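Uncharacterized protein (Synechococcus sp. WH 8102, PDB 4DCI) is of unknown function but belongs to the YlqD family, joining a small beta-sheet domain to a long antiparallel pair of helices. Local coordinates at residues R19-P24 against E107-V112. Numbering follows the deposited sequence.
Sequences RAVVTP and EMDQIV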
loop_
_atom_site.group_PDB
_atom_site.type_symbol
_atom_site.label_atom_id
_atom_site.label_comp_id
_atom_site.label_asym_id
_atom_site.label_seq_id
_atom_site.Cartn_x
_atom_site.Cartn_y
_atom_site.Cartn_z
ATOM N N ARG B 19 5.903 18.169 20.125
ATOM C CA ARG B 19 6.184 17.889 21.532
ATOM C C ARG B 19 5.060 18.471 22.396
ATOM O O ARG B 19 4.540 19.540 22.088
ATOM C CB ARG B 19 7.537 18.484 21.942
ATOM C CG ARG B 19 8.734 17.849 21.254
ATOM C CD ARG B 19 10.009 18.642 21.487
ATOM N NE ARG B 19 11.036 18.278 20.511
ATOM C CZ ARG B 19 12.061 19.052 20.149
ATOM N NH1 ARG B 19 12.223 20.265 20.669
ATOM N NH2 ARG B 19 12.929 18.617 19.244
ATOM N N ALA B 20 4.675 17.776 23.464
ATOM C CA ALA B 20 3.626 18.281 24.363
ATOM C C ALA B 20 4.159 18.662 25.728
ATOM O O ALA B 20 5.003 17.968 26.306
ATOM C CB ALA B 20 2.495 17.276 24.511
ATOM N N VAL B 21 3.668 19.784 26.232
ATOM C CA VAL B 21 3.908 20.172 27.612
ATOM C C VAL B 21 3.000 19.294 28.465
ATOM O O VAL B 21 1.808 19.130 28.151
ATOM C CB VAL B 21 3.589 21.665 27.849
ATOM C CG1 VAL B 21 3.858 22.058 29.293
ATOM C CG2 VAL B 21 4.423 22.543 26.938
ATOM N N VAL B 22 3.554 18.708 29.523
ATOM C CA VAL B 22 2.739 17.857 30.387
ATOM C C VAL B 22 1.752 18.690 31.217
ATOM O O VAL B 22 2.146 19.501 32.069
ATOM C CB VAL B 22 3.572 16.912 31.282
ATOM C CG1 VAL B 22 2.641 16.032 32.110
ATOM C CG2 VAL B 22 4.492 16.037 30.441
ATOM N N THR B 23 0.470 18.495 30.916
ATOM C CA THR B 23 -0.627 19.096 31.660
ATOM C C THR B 23 -1.491 17.962 32.172
ATOM O O THR B 23 -1.403 16.843 31.662
ATOM C CB THR B 23 -1.527 19.979 30.776
ATOM O OG1 THR B 23 -2.270 19.156 29.867
ATOM C CG2 THR B 23 -0.718 21.014 30.008
ATOM N N PRO B 24 -2.346 18.240 33.167
ATOM C CA PRO B 24 -3.226 17.186 33.652
ATOM C C PRO B 24 -4.189 16.715 32.559
ATOM O O PRO B 24 -4.362 15.512 32.383
ATOM C CB PRO B 24 -3.987 17.862 34.800
ATOM C CG PRO B 24 -3.146 19.034 35.189
ATOM C CD PRO B 24 -2.561 19.505 33.893
ATOM N N GLU B 107 5.892 14.248 35.276
ATOM C CA GLU B 107 5.530 15.409 36.090
ATOM C C GLU B 107 5.004 16.543 35.220
ATOM O O GLU B 107 5.335 16.627 34.035
ATOM C CB GLU B 107 6.734 15.889 36.901
ATOM C CG GLU B 107 7.105 14.980 38.064
ATOM C CD GLU B 107 8.600 14.957 38.339
ATOM O OE1 GLU B 107 9.393 15.192 37.398
ATOM O OE2 GLU B 107 8.984 14.691 39.497
HETATM N N MSE B 108 4.183 17.407 35.816
HETATM C CA MSE B 108 3.672 18.597 35.137
HETATM C C MSE B 108 4.811 19.459 34.604
HETATM O O MSE B 108 5.889 19.533 35.211
HETATM C CB MSE B 108 2.802 19.435 36.082
HETATM C CG MSE B 108 1.573 18.736 36.643
HETATM SE SE MSE B 108 0.412 17.982 35.278
HETATM C CE MSE B 108 0.943 16.121 35.429
ATOM N N ASP B 109 4.568 20.094 33.460
ATOM C CA ASP B 109 5.529 21.016 32.835
ATOM C C ASP B 109 6.786 20.361 32.238
ATOM O O ASP B 109 7.674 21.055 31.730
ATOM C CB ASP B 109 5.899 22.158 33.792
ATOM C CG ASP B 109 4.711 23.028 34.148
ATOM O OD1 ASP B 109 3.807 23.188 33.298
ATOM O OD2 ASP B 109 4.678 23.558 35.277
ATOM N N GLN B 110 6.860 19.035 32.292
ATOM C CA GLN B 110 7.841 18.310 31.502
ATOM C C GLN B 110 7.419 18.352 30.034
ATOM O O GLN B 110 6.247 18.595 29.718
ATOM C CB GLN B 110 7.919 16.866 31.959
ATOM C CG GLN B 110 8.990 16.578 32.986
ATOM C CD GLN B 110 9.097 15.094 33.258
ATOM O OE1 GLN B 110 8.321 14.535 34.034
ATOM N NE2 GLN B 110 10.054 14.441 32.607
ATOM N N ILE B 111 8.369 18.108 29.139
ATOM C CA ILE B 111 8.081 18.160 27.708
ATOM C C ILE B 111 8.348 16.823 27.033
ATOM O O ILE B 111 9.424 16.247 27.188
ATOM C CB ILE B 111 8.863 19.292 27.017
ATOM C CG1 ILE B 111 8.292 20.646 27.452
ATOM C CG2 ILE B 111 8.802 19.136 25.502
ATOM C CD1 ILE B 111 9.100 21.849 27.016
ATOM N N VAL B 112 7.361 16.337 26.279
ATOM C CA VAL B 112 7.400 14.986 25.722
ATOM C C VAL B 112 7.191 14.952 24.211
ATOM O O VAL B 112 6.433 15.748 23.658
ATOM C CB VAL B 112 6.322 14.090 26.365
ATOM C CG1 VAL B 112 6.581 12.624 26.056
ATOM C CG2 VAL B 112 6.304 14.286 27.860
#
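Val22 sets its two methyl groups among the backbone and side chains of 107-112. CG2 meets Val112 CG2 at 3.6 Å and touches CB of Gln110, whereas CG1, anti to the backbone N (chi1 -178°), turns to the methyl carbon CE of selenomethionine Met108, 3.7 Å away. A branched, rigid residue suits this place because it can fill both directions at once; an alanine here would probably cost Val112 CG2 and the Met108 methyl this apolar partner and open a gap beside the turn. The backbone of Val22 is gripped too: its N donates to Gln110 O at 2.7 Å, and its O accepts an almost straight bond from Asp109 N (N-H...O 174°), arriving in the carbonyl plane on a lone pair. Met108, bent at its second and third torsions, brings SE to 3.6 Å from Pro24 CD, on the first turn of helix 24-60.

Further along, Ala20 and Val112 form an antiparallel hydrogen-bonded pair, with Ala20 N to Val112 O at 2.7 Å, and Val21 faces Ile111 in the following non-hydrogen-bonded pair. The small side chain of Ala20 fits against Trp26. Here strands 10-21 and 111-123, neighbours in the four-stranded mixed sheet, meet at the root of the helical hairpin: the chain leaves the sheet for helix 24-60 and comes back after helix 69-104 through a type II turn, Glu107 to Gln110. Asp109, at the third position, has positive phi (70°), a left-handed conformation that aspartate tolerates better than most non-glycine residues. Gln110, extended beyond CG, steadies the turn by reaching OE1 to Glu107 N, 2.7 Å away.

Farther out, the carboxylate of Asp109 forms a salt bridge with Arg140 of strand 136-140. Thr23, a fitting N-cap, bonds through OG1 to Trp26 N and to Asp141, while Leu106 packs on both Val22 and Val112.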